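Side-chain contacts in enoyl-CoA hydratase subunit I (Geobacillus kaustophilus, PDB 2PBP), which probably catalyses the reversible addition of water to the double bond of enoyl-CoA thioesters, as enoyl-CoA hydratases of the crotonase family do: residues 183-186 / 187-190; 168-171 / 172-176. All coordinates share one frame; numbering follows the deposited sequence.

From the N terminus, contact 2 (168-171 / 172-176) comes first: the chain enters helix 168-173 directly from the short strand 166-167, leaves it through a Schellman motif at G175 and runs on by way of I176 to strand 179-181, an outermost strand of the six-stranded sheet. Contact 1 (183-186 / 187-190) opens after that strand. Both are local: contact 2 holds the short helix and its C-terminal end, contact 1 the entry into helix 186-198 and its first turn. They lie in series, neither nesting nor crossing, with centres about 18 Å apart and no touch between them. Strand 179-181 joins them: V180 meets A168 and E172 of contact 2, and R179 pairs with E189 of contact 1.

Contact 1 (183-186 / 187-190); sequences PELL and MEET
L186 and T190, one helical turn apart, meet through both backbone and side chain at the start of helix 186-198. L186 O receives two bonds from T190: the backbone N approaches at 2.8 Å, and OG1, also at 2.8 Å, comes from above the carbonyl plane, 42° out of it. The hydroxyl can fold back in this way because OG1 stands beside its own backbone N, chi1 -58°. The two side chains point the same way, with L186 CD1 3.7 Å from T190 OG1, and both pack on V121 of strand 119-123; T190 also reaches I99 and A101. A valine in place of T190 would probably leave L186 O without the hydroxyl bond, the backbone N its one remaining donor from that residue. On the more open side of the turn, L185 O accepts E189 N at 2.9 Å in a nearly straight bond (N-H...O 166°), while E189 CG lies 3.2 Å from the same oxygen. The carboxylate of E189 turns to R179 and R192 in salt bridges. L185 and E188 run alongside each other, CD2 of the leucine 4.0 Å from OE1 of the glutamate, and a water donates to both that OE1 and E184 O. Two further waters link P183 O to M187 N and E184 O to E188 N. This is the first turn of an alpha helix, with i to i+4 bonds and a threonine hydroxyl returned to the carbonyl four residues back, and it sets helix 186-198 against the central sheet of the crotonase fold.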
loop_
_atom_site.group_PDB
_atom_site.type_symbol
_atom_site.label_atom_id
_atom_site.label_comp_id
_atom_site.label_asym_id
_atom_site.label_seq_id
_atom_site.Cartn_x
_atom_site.Cartn_y
_atom_site.Cartn_z
ATOM N N PRO A 183 -9.532 26.630 -1.209
ATOM C CA PRO A 183 -8.331 27.367 -1.619
ATOM C C PRO A 183 -7.567 28.105 -0.523
ATOM O O PRO A 183 -6.348 27.962 -0.409
ATOM C CB PRO A 183 -8.866 28.320 -2.684
ATOM C CG PRO A 183 -9.937 27.506 -3.328
ATOM C CD PRO A 183 -10.642 26.882 -2.146
ATOM N N GLU A 184 -8.270 28.889 0.285
ATOM C CA GLU A 184 -7.607 29.661 1.329
ATOM C C GLU A 184 -7.089 28.844 2.510
ATOM O O GLU A 184 -6.411 29.383 3.379
ATOM C CB GLU A 184 -8.528 30.782 1.835
ATOM C CG GLU A 184 -9.652 30.357 2.771
ATOM C CD GLU A 184 -10.664 29.434 2.124
ATOM O OE1 GLU A 184 -10.860 29.518 0.891
ATOM O OE2 GLU A 184 -11.284 28.635 2.858
ATOM N N LEU A 185 -7.394 27.550 2.535
ATOM C CA LEU A 185 -6.944 26.683 3.623
ATOM C C LEU A 185 -5.882 25.684 3.171
ATOM O O LEU A 185 -5.294 24.985 3.993
ATOM C CB LEU A 185 -8.126 25.903 4.206
ATOM C CG LEU A 185 -9.254 26.705 4.857
ATOM C CD1 LEU A 185 -10.366 25.758 5.299
ATOM C CD2 LEU A 185 -8.703 27.480 6.040
ATOM N N LEU A 186 -5.636 25.624 1.866
ATOM C CA LEU A 186 -4.670 24.676 1.310
ATOM C C LEU A 186 -3.288 24.660 1.967
ATOM O O LEU A 186 -2.846 23.620 2.462
ATOM C CB LEU A 186 -4.509 24.909 -0.197
ATOM C CG LEU A 186 -3.459 24.015 -0.870
ATOM C CD1 LEU A 186 -3.845 22.551 -0.692
ATOM C CD2 LEU A 186 -3.347 24.368 -2.337
ATOM N N MET A 187 -2.597 25.796 1.965
ATOM C CA MET A 187 -1.260 25.847 2.553
ATOM C C MET A 187 -1.265 25.576 4.048
ATOM O O MET A 187 -0.407 24.854 4.558
ATOM C CB MET A 187 -0.590 27.195 2.269
ATOM C CG MET A 187 -0.171 27.372 0.817
ATOM S SD MET A 187 0.758 25.943 0.185
ATOM C CE MET A 187 2.273 26.078 1.111
ATOM N N GLU A 188 -2.232 26.157 4.751
ATOM C CA GLU A 188 -2.338 25.959 6.190
ATOM C C GLU A 188 -2.488 24.473 6.498
ATOM O O GLU A 188 -1.787 23.928 7.356
ATOM C CB GLU A 188 -3.548 26.712 6.735
ATOM C CG GLU A 188 -3.786 26.504 8.214
ATOM C CD GLU A 188 -5.145 27.014 8.651
ATOM O OE1 GLU A 188 -5.464 28.179 8.344
ATOM O OE2 GLU A 188 -5.889 26.249 9.299
ATOM N N GLU A 189 -3.408 23.819 5.795
ATOM C CA GLU A 189 -3.644 22.396 6.006
ATOM C C GLU A 189 -2.440 21.549 5.602
ATOM O O GLU A 189 -2.077 20.608 6.307
ATOM C CB GLU A 189 -4.881 21.939 5.230
ATOM C CG GLU A 189 -6.191 22.501 5.771
ATOM C CD GLU A 189 -6.465 22.069 7.202
ATOM O OE1 GLU A 189 -6.393 20.854 7.479
ATOM O OE2 GLU A 189 -6.757 22.942 8.049
ATOM N N THR A 190 -1.827 21.878 4.470
ATOM C CA THR A 190 -0.665 21.124 3.999
ATOM C C THR A 190 0.505 21.250 4.971
ATOM O O THR A 190 1.166 20.263 5.286
ATOM C CB THR A 190 -0.202 21.600 2.603
ATOM O OG1 THR A 190 -1.280 21.467 1.669
ATOM C CG2 THR A 190 0.974 20.757 2.119
HETATM O O HOH W 1 -3.771 28.386 1.117
HETATM O O HOH W 2 -3.720 28.525 3.910
HETATM O O HOH W 3 -5.206 29.657 6.098
#

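Contact 2 (168-171 / 172-176); sequences AKEA and EQLGI
K169 and E172 form a salt bridge across one turn of helix 168-173, a helix that finishes in a Schellman motif at G175. K169 NZ lies 2.8 Å from E172 OE1 and meets it nearly along the C-O axis. The lysine chain leaves its backbone with CG anti to N (chi1 -179°), then bends at chi2 and chi3, which brings the ammonium group round to the extended glutamate beside it. Q173 N bonds to K169 O, and the glutamine CG rests 3.0 Å from that oxygen. One residue on, L174 N binds E170 O at 2.9 Å; the leucine CD1 passes across the end of E170, 4.0 Å from OE2. The Schellman closure consists of I176 N to A171 O and G175 N to E172 O, at 2.8 Å and 3.0 Å. G175 has a positive phi of 88°, where a CB would be jammed against the carbonyl oxygen of L174. L174 and I176 both pack on I151 of helix 143-151 and on M166 of strand 166-167, which joins the end of this short helix to its neighbours. Within the turn itself, A171 CB and I176 CB stand 4.3 Å apart.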
loop_
_atom_site.group_PDB
_atom_site.type_symbol
_atom_site.label_atom_id
_atom_site.label_comp_id
_atom_site.label_asym_id
_atom_site.label_seq_id
_atom_site.Cartn_x
_atom_site.Cartn_y
_atom_site.Cartn_z
ATOM N N ALA A 168 -10.713 17.776 -8.470
ATOM C CA ALA A 168 -10.012 17.345 -7.270
ATOM C C ALA A 168 -10.808 16.255 -6.559
ATOM O O ALA A 168 -10.238 15.291 -6.053
ATOM C CB ALA A 168 -9.792 18.530 -6.336
ATOM N N LYS A 169 -12.130 16.405 -6.534
ATOM C CA LYS A 169 -12.985 15.427 -5.874
ATOM C C LYS A 169 -12.901 14.016 -6.458
ATOM O O LYS A 169 -12.821 13.046 -5.709
ATOM C CB LYS A 169 -14.443 15.900 -5.877
ATOM C CG LYS A 169 -15.405 14.948 -5.171
ATOM C CD LYS A 169 -14.936 14.609 -3.754
ATOM C CE LYS A 169 -14.788 15.853 -2.887
ATOM N NZ LYS A 169 -14.210 15.533 -1.547
ATOM N N GLU A 170 -12.920 13.882 -7.781
ATOM C CA GLU A 170 -12.842 12.544 -8.352
ATOM C C GLU A 170 -11.444 11.984 -8.164
ATOM O O GLU A 170 -11.270 10.778 -8.002
ATOM C CB GLU A 170 -13.197 12.531 -9.840
ATOM C CG GLU A 170 -13.593 11.132 -10.306
ATOM C CD GLU A 170 -13.874 11.046 -11.789
ATOM O OE1 GLU A 170 -14.354 12.042 -12.364
ATOM O OE2 GLU A 170 -13.626 9.967 -12.373
ATOM N N ALA A 171 -10.449 12.867 -8.185
ATOM C CA ALA A 171 -9.065 12.451 -7.995
ATOM C C ALA A 171 -8.923 11.840 -6.604
ATOM O O ALA A 171 -8.191 10.870 -6.412
ATOM C CB ALA A 171 -8.130 13.646 -8.148
ATOM N N GLU A 172 -9.630 12.411 -5.634
ATOM C CA GLU A 172 -9.583 11.902 -4.270
ATOM C C GLU A 172 -10.314 10.569 -4.177
ATOM O O GLU A 172 -9.848 9.645 -3.517
ATOM C CB GLU A 172 -10.219 12.895 -3.295
ATOM C CG GLU A 172 -10.302 12.352 -1.874
ATOM C CD GLU A 172 -10.986 13.304 -0.920
ATOM O OE1 GLU A 172 -12.090 13.778 -1.254
ATOM O OE2 GLU A 172 -10.422 13.569 0.165
ATOM N N GLN A 173 -11.460 10.473 -4.844
ATOM C CA GLN A 173 -12.243 9.242 -4.830
ATOM C C GLN A 173 -11.460 8.098 -5.473
ATOM O O GLN A 173 -11.608 6.937 -5.086
ATOM C CB GLN A 173 -13.562 9.440 -5.582
ATOM C CG GLN A 173 -14.453 10.563 -5.057
ATOM C CD GLN A 173 -14.869 10.374 -3.607
ATOM O OE1 GLN A 173 -14.205 10.859 -2.687
ATOM N NE2 GLN A 173 -15.970 9.661 -3.398
ATOM N N LEU A 174 -10.623 8.435 -6.452
ATOM C CA LEU A 174 -9.817 7.442 -7.154
ATOM C C LEU A 174 -8.551 7.068 -6.391
ATOM O O LEU A 174 -7.851 6.125 -6.763
ATOM C CB LEU A 174 -9.448 7.954 -8.552
ATOM C CG LEU A 174 -10.596 8.085 -9.559
ATOM C CD1 LEU A 174 -10.102 8.778 -10.819
ATOM C CD2 LEU A 174 -11.154 6.707 -9.887
ATOM N N GLY A 175 -8.254 7.802 -5.324
ATOM C CA GLY A 175 -7.073 7.497 -4.539
ATOM C C GLY A 175 -5.810 8.181 -5.024
ATOM O O GLY A 175 -4.701 7.799 -4.646
ATOM N N ILE A 176 -5.976 9.184 -5.881
ATOM C CA ILE A 176 -4.839 9.935 -6.401
ATOM C C ILE A 176 -4.518 11.072 -5.430
ATOM O O ILE A 176 -3.352 11.327 -5.120
ATOM C CB ILE A 176 -5.157 10.529 -7.786
ATOM C CG1 ILE A 176 -5.460 9.398 -8.775
ATOM C CG2 ILE A 176 -3.984 11.378 -8.267
ATOM C CD1 ILE A 176 -6.112 9.844 -10.081
#